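Local atomic coordinates of chloride intracellular channel exc-4 (Caenorhabditis elegans, PDB entry 2YV9), a protein that may insert into membranes to form chloride ion channels, and is required in the worm to regulate lumen size as the excretory canal grows. Residues E68-N73 and P79-E84; P18-Y23 and M45-L50. One frame throughout, in Å; residues are numbered along the deposited sequence.

Interaction 1 (E68-N73 and P79-E84); sequences EAFKKN and PPIMIE. With CA (calcium ion), chain C.
F70 and P79 mark the nearest passage of the two backbones, with 10.0 Å between F70 CA and P79 CA, so helix 68-73 and segment 79-84 meet through side chains alone. With CG anti to the backbone N (chi1 -180°), the F70 ring leaves the helix toward segment 79-84, where its tip, CZ, meets two aliphatic groups. CZ of F70 is 3.7 Å from CD of P79 and 3.6 Å from CD1 of I81, both approached obliquely to the ring. The I81 side chain comes from the opposite direction, its CD1 also 4.0 Å from CE1 of F70. F74 brings a second ring against F70, its plane turned by about 45°. Cut back to an alanine, F70 would probably leave the P79 ring and the I81 end uncovered on this side and F74 without its ring partner. The P80 ring, next after P79, packs on F39 and C40, and P80 O binds the calcium ion at 2.7 Å, alongside Q78 O, T92 O and a water that donates to P79 O. The cis peptide bond before P80, just ahead of strand 81-84, is the hallmark cis-proline of the thioredoxin-like N-terminal domain in GST-fold proteins.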
loop_
_atom_site.group_PDB
_atom_site.type_symbol
_atom_site.label_atom_id
_atom_site.label_comp_id
_atom_site.label_asym_id
_atom_site.label_seq_id
_atom_site.Cartn_x
_atom_site.Cartn_y
_atom_site.Cartn_z
ATOM N N GLU A 68 -9.903 6.718 16.402
ATOM C CA GLU A 68 -9.300 5.789 17.364
ATOM C C GLU A 68 -9.583 4.322 17.062
ATOM O O GLU A 68 -8.694 3.479 17.197
ATOM C CB GLU A 68 -9.778 6.095 18.804
ATOM C CG GLU A 68 -9.253 5.098 19.887
ATOM C CD GLU A 68 -9.741 5.429 21.310
ATOM O OE1 GLU A 68 -10.654 6.276 21.455
ATOM O OE2 GLU A 68 -9.210 4.835 22.286
ATOM N N ALA A 69 -10.825 4.007 16.692
ATOM C CA ALA A 69 -11.199 2.617 16.443
ATOM C C ALA A 69 -10.479 2.069 15.216
ATOM O O ALA A 69 -10.104 0.900 15.187
ATOM C CB ALA A 69 -12.716 2.458 16.274
ATOM N N PHE A 70 -10.287 2.923 14.223
ATOM C CA PHE A 70 -9.644 2.483 12.969
ATOM C C PHE A 70 -8.171 2.247 13.180
ATOM O O PHE A 70 -7.615 1.274 12.699
ATOM C CB PHE A 70 -9.795 3.503 11.853
ATOM C CG PHE A 70 -9.155 3.055 10.583
ATOM C CD1 PHE A 70 -9.703 2.002 9.856
ATOM C CD2 PHE A 70 -7.982 3.623 10.150
ATOM C CE1 PHE A 70 -9.105 1.558 8.695
ATOM C CE2 PHE A 70 -7.390 3.190 8.969
ATOM C CZ PHE A 70 -7.933 2.136 8.263
ATOM N N LYS A 71 -7.539 3.140 13.941
ATOM C CA LYS A 71 -6.149 2.983 14.320
ATOM C C LYS A 71 -5.940 1.724 15.127
ATOM O O LYS A 71 -4.956 1.033 14.936
ATOM C CB LYS A 71 -5.665 4.196 15.124
ATOM C CG LYS A 71 -5.592 5.479 14.314
ATOM C CD LYS A 71 -5.064 6.629 15.155
ATOM C CE LYS A 71 -4.956 7.925 14.356
ATOM N NZ LYS A 71 -4.356 9.037 15.178
ATOM N N LYS A 72 -6.861 1.426 16.043
ATOM C CA LYS A 72 -6.690 0.284 16.903
ATOM C C LYS A 72 -7.018 -1.019 16.171
ATOM O O LYS A 72 -6.340 -2.034 16.357
ATOM C CB LYS A 72 -7.606 0.411 18.125
ATOM C CG LYS A 72 -7.267 -0.566 19.218
ATOM C CD LYS A 72 -8.296 -0.536 20.343
ATOM C CE LYS A 72 -8.398 0.799 21.015
ATOM N NZ LYS A 72 -9.034 0.649 22.358
ATOM N N ASN A 73 -8.082 -0.993 15.377
ATOM C CA ASN A 73 -8.463 -2.190 14.590
ATOM C C ASN A 73 -7.441 -2.645 13.537
ATOM O O ASN A 73 -7.280 -3.849 13.328
ATOM C CB ASN A 73 -9.832 -2.006 13.941
ATOM C CG ASN A 73 -10.953 -2.025 14.946
ATOM O OD1 ASN A 73 -10.749 -2.312 16.125
ATOM N ND2 ASN A 73 -12.154 -1.727 14.488
ATOM N N PRO A 79 -6.305 2.790 4.475
ATOM C CA PRO A 79 -7.042 2.319 3.333
ATOM C C PRO A 79 -6.224 2.541 2.093
ATOM O O PRO A 79 -5.381 3.432 2.063
ATOM C CB PRO A 79 -8.307 3.177 3.317
ATOM C CG PRO A 79 -8.422 3.736 4.670
ATOM C CD PRO A 79 -7.031 3.876 5.150
ATOM N N PRO A 80 -6.449 1.703 1.066
ATOM C CA PRO A 80 -7.394 0.592 1.039
ATOM C C PRO A 80 -6.949 -0.617 1.855
ATOM O O PRO A 80 -5.755 -0.968 1.924
ATOM C CB PRO A 80 -7.402 0.185 -0.431
ATOM C CG PRO A 80 -6.038 0.580 -0.919
ATOM C CD PRO A 80 -5.657 1.788 -0.185
ATOM N N ILE A 81 -7.944 -1.245 2.486
ATOM C CA ILE A 81 -7.766 -2.470 3.240
ATOM C C ILE A 81 -8.939 -3.388 2.813
ATOM O O ILE A 81 -10.079 -2.941 2.734
ATOM C CB ILE A 81 -7.850 -2.251 4.794
ATOM C CG1 ILE A 81 -6.606 -1.521 5.255
ATOM C CG2 ILE A 81 -7.883 -3.553 5.517
ATOM C CD1 ILE A 81 -6.790 -0.912 6.635
ATOM N N MET A 82 -8.659 -4.667 2.579
ATOM C CA MET A 82 -9.661 -5.631 2.150
ATOM C C MET A 82 -9.722 -6.778 3.135
ATOM O O MET A 82 -8.640 -7.311 3.558
ATOM C CB MET A 82 -9.393 -6.127 0.729
ATOM C CG MET A 82 -10.571 -6.908 0.140
ATOM S SD MET A 82 -10.310 -7.258 -1.612
ATOM C CE MET A 82 -8.999 -8.442 -1.636
ATOM N N ILE A 83 -10.969 -7.122 3.548
ATOM C CA ILE A 83 -11.214 -8.167 4.523
ATOM C C ILE A 83 -11.938 -9.318 3.885
ATOM O O ILE A 83 -12.897 -9.096 3.105
ATOM C CB ILE A 83 -12.103 -7.705 5.713
ATOM C CG1 ILE A 83 -11.612 -6.376 6.268
ATOM C CG2 ILE A 83 -12.055 -8.747 6.798
ATOM C CD1 ILE A 83 -10.268 -6.408 6.633
ATOM N N GLU A 84 -11.442 -10.521 4.151
ATOM C CA GLU A 84 -12.168 -11.757 3.700
ATOM C C GLU A 84 -12.403 -12.599 4.944
ATOM O O GLU A 84 -11.678 -13.526 5.272
ATOM C CB GLU A 84 -11.396 -12.506 2.640
ATOM C CG GLU A 84 -12.191 -13.605 1.924
ATOM C CD GLU A 84 -11.485 -14.072 0.650
ATOM O OE1 GLU A 84 -10.350 -13.607 0.341
ATOM O OE2 GLU A 84 -12.045 -14.950 -0.043
HETATM CA CA CA C . -3.189 -0.318 2.147
HETATM O O HOH W 1 -2.422 2.227 1.793
#

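Interaction 2 (P18-Y23 and M45-L50); sequences PLLELY and MELYAL
L20, L22 and L47 make this contact without a flat group among them; the rings of Y23 and Y48 turn elsewhere, Y23 meeting F74 and Y48 meeting Y51, and neither has a face or edge on the opposite segment. What meets instead is branched aliphatic carbon. L47 projects from helix 45-50 toward the strand, and its two methyls divide the work. CD2 presses on CD1 of L20 at 3.5 Å, tighter than usual for two carbons, while CD1 lies 3.9 Å from CB of L22 and 4.1 Å from CD2 of the same residue. L20 and L22 are two apart on an extended strand, so both present to the same side, and the fork of L47 spans the pair. The backbone already points CB of L22 toward the helix, and with CG anti to the backbone N (chi1 -175°) the CD2 branch is brought to L47 as well. The backbones stay well apart, with L20 CA and L47 CA 8.2 Å from each other. L47 additionally touches M82 of the neighbouring strand, while M45 and E46 pack on helix 190-210, so the helix is held between the sheet and the helical part of the chain. Strand 19-25, helix 38-52 and strand 57-63 form a beta-alpha-beta unit, in which the two parallel strands are joined by backbone hydrogen bonds of L20 and L22 with E59. Between the two segments themselves the contact is purely apolar, with neither charge nor hydrogen bond to fix its geometry. Such a greasy interface is consistent with a helix that is predicted to become transmembrane after the N-terminal domain rearranges and exposes hydrophobic surface.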
loop_
_atom_site.group_PDB
_atom_site.type_symbol
_atom_site.label_atom_id
_atom_site.label_comp_id
_atom_site.label_asym_id
_atom_site.label_seq_id
_atom_site.Cartn_x
_atom_site.Cartn_y
_atom_site.Cartn_z
ATOM N N PRO A 18 -17.018 -15.785 -2.638
ATOM C CA PRO A 18 -16.316 -15.051 -1.580
ATOM C C PRO A 18 -16.885 -13.657 -1.312
ATOM O O PRO A 18 -17.347 -12.980 -2.240
ATOM C CB PRO A 18 -14.885 -14.968 -2.101
ATOM C CG PRO A 18 -14.950 -15.307 -3.553
ATOM C CD PRO A 18 -16.119 -16.204 -3.723
ATOM N N LEU A 19 -16.873 -13.255 -0.038
ATOM C CA LEU A 19 -17.281 -11.937 0.387
ATOM C C LEU A 19 -16.014 -11.157 0.686
ATOM O O LEU A 19 -15.253 -11.542 1.589
ATOM C CB LEU A 19 -18.156 -11.973 1.659
ATOM C CG LEU A 19 -18.431 -10.612 2.312
ATOM C CD1 LEU A 19 -19.161 -9.695 1.285
ATOM C CD2 LEU A 19 -19.228 -10.772 3.610
ATOM N N LEU A 20 -15.791 -10.087 -0.081
ATOM C CA LEU A 20 -14.625 -9.202 0.078
ATOM C C LEU A 20 -15.142 -7.841 0.514
ATOM O O LEU A 20 -16.014 -7.269 -0.168
ATOM C CB LEU A 20 -13.880 -9.085 -1.244
ATOM C CG LEU A 20 -13.386 -10.396 -1.865
ATOM C CD1 LEU A 20 -12.797 -10.205 -3.293
ATOM C CD2 LEU A 20 -12.412 -11.096 -0.920
ATOM N N GLU A 21 -14.676 -7.357 1.666
ATOM C CA GLU A 21 -15.059 -6.041 2.163
ATOM C C GLU A 21 -13.865 -5.125 1.919
ATOM O O GLU A 21 -12.734 -5.501 2.188
ATOM C CB GLU A 21 -15.455 -6.100 3.644
ATOM C CG GLU A 21 -16.490 -7.198 3.920
ATOM C CD GLU A 21 -16.734 -7.447 5.396
ATOM O OE1 GLU A 21 -17.100 -6.482 6.107
ATOM O OE2 GLU A 21 -16.593 -8.615 5.833
ATOM N N LEU A 22 -14.132 -3.973 1.317
ATOM C CA LEU A 22 -13.126 -2.958 1.072
ATOM C C LEU A 22 -13.415 -1.744 1.925
ATOM O O LEU A 22 -14.522 -1.204 1.888
ATOM C CB LEU A 22 -13.155 -2.560 -0.392
ATOM C CG LEU A 22 -12.044 -1.582 -0.770
ATOM C CD1 LEU A 22 -10.678 -2.257 -0.768
ATOM C CD2 LEU A 22 -12.351 -1.050 -2.149
ATOM N N TYR A 23 -12.401 -1.323 2.687
ATOM C CA TYR A 23 -12.480 -0.138 3.516
ATOM C C TYR A 23 -11.744 0.932 2.739
ATOM O O TYR A 23 -10.623 0.710 2.303
ATOM C CB TYR A 23 -11.779 -0.372 4.861
ATOM C CG TYR A 23 -12.547 -1.270 5.802
ATOM C CD1 TYR A 23 -13.340 -0.753 6.805
ATOM C CD2 TYR A 23 -12.522 -2.654 5.637
ATOM C CE1 TYR A 23 -14.050 -1.585 7.655
ATOM C CE2 TYR A 23 -13.216 -3.483 6.491
ATOM C CZ TYR A 23 -13.981 -2.948 7.490
ATOM O OH TYR A 23 -14.682 -3.800 8.325
ATOM N N MET A 45 -12.771 -0.359 -8.326
ATOM C CA MET A 45 -13.134 -0.699 -9.706
ATOM C C MET A 45 -12.901 -2.175 -10.035
ATOM O O MET A 45 -13.743 -2.848 -10.687
ATOM C CB MET A 45 -12.344 0.148 -10.701
ATOM C CG MET A 45 -12.736 1.617 -10.679
ATOM S SD MET A 45 -11.982 2.738 -11.841
ATOM C CE MET A 45 -12.398 1.955 -13.376
ATOM N N GLU A 46 -11.781 -2.712 -9.589
ATOM C CA GLU A 46 -11.496 -4.137 -9.827
ATOM C C GLU A 46 -12.542 -5.040 -9.131
ATOM O O GLU A 46 -13.073 -6.019 -9.712
ATOM C CB GLU A 46 -10.083 -4.447 -9.385
ATOM C CG GLU A 46 -9.005 -3.777 -10.259
ATOM C CD GLU A 46 -7.592 -3.941 -9.733
ATOM O OE1 GLU A 46 -7.407 -4.623 -8.692
ATOM O OE2 GLU A 46 -6.687 -3.405 -10.376
ATOM N N LEU A 47 -12.801 -4.775 -7.865
ATOM C CA LEU A 47 -13.862 -5.519 -7.165
ATOM C C LEU A 47 -15.223 -5.419 -7.864
ATOM O O LEU A 47 -15.951 -6.424 -7.926
ATOM C CB LEU A 47 -13.969 -5.076 -5.715
ATOM C CG LEU A 47 -12.737 -5.570 -4.928
ATOM C CD1 LEU A 47 -12.706 -4.912 -3.509
ATOM C CD2 LEU A 47 -12.648 -7.037 -4.750
ATOM N N TYR A 48 -15.558 -4.256 -8.391
ATOM C CA TYR A 48 -16.835 -4.063 -9.095
ATOM C C TYR A 48 -16.879 -4.947 -10.340
ATOM O O TYR A 48 -17.906 -5.557 -10.643
ATOM C CB TYR A 48 -17.097 -2.589 -9.483
ATOM C CG TYR A 48 -18.563 -2.344 -9.730
ATOM C CD1 TYR A 48 -19.386 -1.819 -8.728
ATOM C CD2 TYR A 48 -19.140 -2.662 -10.946
ATOM C CE1 TYR A 48 -20.731 -1.638 -8.941
ATOM C CE2 TYR A 48 -20.493 -2.474 -11.171
ATOM C CZ TYR A 48 -21.288 -1.966 -10.172
ATOM O OH TYR A 48 -22.658 -1.757 -10.404
ATOM N N ALA A 49 -15.760 -5.032 -11.058
ATOM C CA ALA A 49 -15.692 -5.917 -12.235
ATOM C C ALA A 49 -16.110 -7.342 -11.855
ATOM O O ALA A 49 -16.886 -7.996 -12.565
ATOM C CB ALA A 49 -14.281 -5.946 -12.863
ATOM N N LEU A 50 -15.596 -7.818 -10.732
ATOM C CA LEU A 50 -15.882 -9.187 -10.249
ATOM C C LEU A 50 -17.295 -9.347 -9.694
ATOM O O LEU A 50 -17.977 -10.361 -9.984
ATOM C CB LEU A 50 -14.877 -9.659 -9.202
ATOM C CG LEU A 50 -13.391 -9.657 -9.519
ATOM C CD1 LEU A 50 -12.601 -10.103 -8.308
ATOM C CD2 LEU A 50 -13.134 -10.601 -10.688
#

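Overall arrangement
Interactions 1 and 2 both bury apolar side chains against one mixed sheet, through its neighbouring antiparallel strands 81-84 and 19-25, with a probable hydrogen bond from I83 N to E21 O at 2.8 Å. They use opposite sides of that sheet: helix 68-74 lies over I81, while helix 38-52 lies over L20 and L22. Both are buried contacts; the centre of interaction 2 lies about 15 Å from the chain's centre, that of interaction 1 about 21 Å. Interaction 2 joins leucines only. Interaction 1 mixes an aromatic ring, a proline and an isoleucine beside a calcium site, and the polar flank of its helix meets a second copy of the protein in the crystal assembly, where N73 hydrogen-bonds R135 of that chain.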